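Local atomic coordinates of VompD (Bartonella quintana, PDB entry 4LGO), a protein that probably mediates adhesion of Bartonella quintana, probably to host surfaces, as a trimeric autotransporter of the outer membrane, of which this chain is an N-terminal piece. Residues W20-N25 with S36-V41. Sequence-based numbering, arbitrary orientation.
Sequences WKLVVN and STVKFV
Leu22 and Val38 face each other from strands 20-24 and 37-41, which run in broadly the same direction without being bonded neighbours, an arrangement consistent with the beta-prism of a Trp-ring domain of trimeric autotransporter adhesins. The CA atoms of Leu22 and Val38 are 9.5 Å apart, and those of Trp20 and Ser36 10.6 Å. No hydrogen bond joins the two segments; residues 21-24 and 40-41 form a parallel ladder with the second subunit and residues 37-40 with the third, so the sheets run on across the interfaces. Within its own chain, strand 20-24 pairs antiparallel with strand 30-32. The contact is apolar and buried: Trp20 and Leu22 both touch Val38. Both methyls of Val38 are used. Its CG1 meets CD2 of Leu22 at 4.4 Å, while CG2 approaches CZ2 on the six-membered ring of Trp20 obliquely, at 4.5 Å. Leu22 is directed toward the other strand; with CG anti to the backbone N (chi1 178°), CD2 extends to Val38 CG1. In Trp20, a chi1 of 58° turns the indole to bring its benzene part beside the valine. The rings of Trp20 from all three subunits meet here, edge-to-face with that of the second subunit and with planes at about 55° to that of the third. These separations are loose van der Waals approaches, and the two segments bury just 97 Å² between them; Leu22 of this chain also packs on Val65 of the second subunit, and Val38 on Trp20 of the third. Further along, the Phe40 ring lies beside Val38, two residues back on the same strand, with CE1 3.9 Å from Val38 CG1, and that same CE1 is 4.8 Å from CD2 of Leu22.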
loop_
_atom_site.group_PDB
_atom_site.type_symbol
_atom_site.label_atom_id
_atom_site.label_comp_id
_atom_site.label_asym_id
_atom_site.label_seq_id
_atom_site.Cartn_x
_atom_site.Cartn_y
_atom_site.Cartn_z
ATOM N N TRP A 20 12.295 -36.628 2.338
ATOM C CA TRP A 20 10.974 -36.060 2.473
ATOM C C TRP A 20 10.670 -35.301 1.189
ATOM O O TRP A 20 11.537 -35.217 0.316
ATOM C CB TRP A 20 10.892 -35.185 3.740
ATOM C CG TRP A 20 11.884 -34.062 3.789
ATOM C CD1 TRP A 20 13.213 -34.136 4.098
ATOM C CD2 TRP A 20 11.613 -32.690 3.518
ATOM N NE1 TRP A 20 13.790 -32.893 4.035
ATOM C CE2 TRP A 20 12.829 -31.984 3.671
ATOM C CE3 TRP A 20 10.458 -31.984 3.162
ATOM C CZ2 TRP A 20 12.916 -30.598 3.486
ATOM C CZ3 TRP A 20 10.552 -30.628 2.966
ATOM C CH2 TRP A 20 11.774 -29.945 3.130
ATOM N N LYS A 21 9.443 -34.803 1.056
ATOM C CA LYS A 21 9.029 -34.079 -0.159
ATOM C C LYS A 21 8.428 -32.722 0.181
ATOM O O LYS A 21 7.716 -32.565 1.178
ATOM C CB LYS A 21 7.974 -34.873 -0.927
ATOM C CG LYS A 21 8.460 -36.193 -1.468
ATOM C CD LYS A 21 7.326 -37.206 -1.531
ATOM C CE LYS A 21 7.018 -37.754 -0.156
ATOM N NZ LYS A 21 6.256 -39.029 -0.251
ATOM N N LEU A 22 8.691 -31.757 -0.686
ATOM C CA LEU A 22 8.168 -30.403 -0.533
ATOM C C LEU A 22 7.252 -30.063 -1.709
ATOM O O LEU A 22 7.674 -30.079 -2.876
ATOM C CB LEU A 22 9.312 -29.410 -0.407
ATOM C CG LEU A 22 8.942 -27.926 -0.278
ATOM C CD1 LEU A 22 8.134 -27.648 0.986
ATOM C CD2 LEU A 22 10.247 -27.134 -0.248
ATOM N N VAL A 23 6.001 -29.760 -1.404
ATOM C CA VAL A 23 4.998 -29.462 -2.442
ATOM C C VAL A 23 4.586 -28.011 -2.294
ATOM O O VAL A 23 4.090 -27.626 -1.252
ATOM C CB VAL A 23 3.797 -30.391 -2.306
ATOM C CG1 VAL A 23 2.605 -29.922 -3.138
ATOM C CG2 VAL A 23 4.210 -31.804 -2.683
ATOM N N VAL A 24 4.831 -27.211 -3.320
ATOM C CA VAL A 24 4.550 -25.783 -3.293
ATOM C C VAL A 24 3.308 -25.493 -4.156
ATOM O O VAL A 24 3.369 -25.660 -5.392
ATOM C CB VAL A 24 5.740 -24.992 -3.836
ATOM C CG1 VAL A 24 5.446 -23.498 -3.813
ATOM C CG2 VAL A 24 6.991 -25.298 -3.023
ATOM N N ASN A 25 2.212 -25.065 -3.525
ATOM C CA ASN A 25 0.943 -24.810 -4.233
ATOM C C ASN A 25 0.621 -25.927 -5.236
ATOM O O ASN A 25 0.302 -25.673 -6.406
ATOM C CB ASN A 25 0.968 -23.468 -4.944
ATOM C CG ASN A 25 0.882 -22.311 -3.991
ATOM O OD1 ASN A 25 0.005 -22.272 -3.126
ATOM N ND2 ASN A 25 1.726 -21.330 -4.181
ATOM N N SER A 36 20.997 -33.201 0.393
ATOM C CA SER A 36 20.357 -32.227 -0.492
ATOM C C SER A 36 20.478 -30.807 0.064
ATOM O O SER A 36 20.546 -30.620 1.268
ATOM C CB SER A 36 18.861 -32.543 -0.692
ATOM O OG SER A 36 18.680 -33.689 -1.500
ATOM N N THR A 37 20.489 -29.821 -0.827
ATOM C CA THR A 37 20.315 -28.415 -0.437
ATOM C C THR A 37 18.973 -27.879 -0.962
ATOM O O THR A 37 18.667 -28.024 -2.157
ATOM C CB THR A 37 21.456 -27.537 -0.975
ATOM O OG1 THR A 37 22.704 -27.980 -0.432
ATOM C CG2 THR A 37 21.240 -26.089 -0.607
ATOM N N VAL A 38 18.184 -27.295 -0.057
ATOM C CA VAL A 38 16.927 -26.606 -0.371
ATOM C C VAL A 38 17.209 -25.115 -0.301
ATOM O O VAL A 38 17.804 -24.666 0.679
ATOM C CB VAL A 38 15.821 -26.977 0.638
ATOM C CG1 VAL A 38 14.515 -26.222 0.379
ATOM C CG2 VAL A 38 15.579 -28.488 0.605
ATOM N N LYS A 39 16.857 -24.372 -1.357
ATOM C CA LYS A 39 17.022 -22.915 -1.361
ATOM C C LYS A 39 15.699 -22.202 -1.277
ATOM O O LYS A 39 14.767 -22.539 -2.009
ATOM C CB LYS A 39 17.736 -22.432 -2.625
ATOM N N PHE A 40 15.625 -21.197 -0.411
ATOM C CA PHE A 40 14.532 -20.240 -0.405
ATOM C C PHE A 40 15.095 -18.911 -0.882
ATOM O O PHE A 40 16.160 -18.460 -0.410
ATOM C CB PHE A 40 13.950 -19.965 0.981
ATOM C CG PHE A 40 13.227 -21.104 1.650
ATOM C CD1 PHE A 40 12.976 -22.325 1.042
ATOM C CD2 PHE A 40 12.806 -20.926 2.965
ATOM C CE1 PHE A 40 12.319 -23.342 1.737
ATOM C CE2 PHE A 40 12.141 -21.919 3.656
ATOM C CZ PHE A 40 11.895 -23.134 3.049
ATOM N N VAL A 41 14.366 -18.250 -1.774
ATOM C CA VAL A 41 14.821 -16.986 -2.290
ATOM C C VAL A 41 13.688 -15.966 -2.370
ATOM O O VAL A 41 12.540 -16.300 -2.708
ATOM C CB VAL A 41 15.511 -17.120 -3.656
ATOM C CG1 VAL A 41 16.742 -18.035 -3.595
ATOM C CG2 VAL A 41 14.537 -17.538 -4.728
#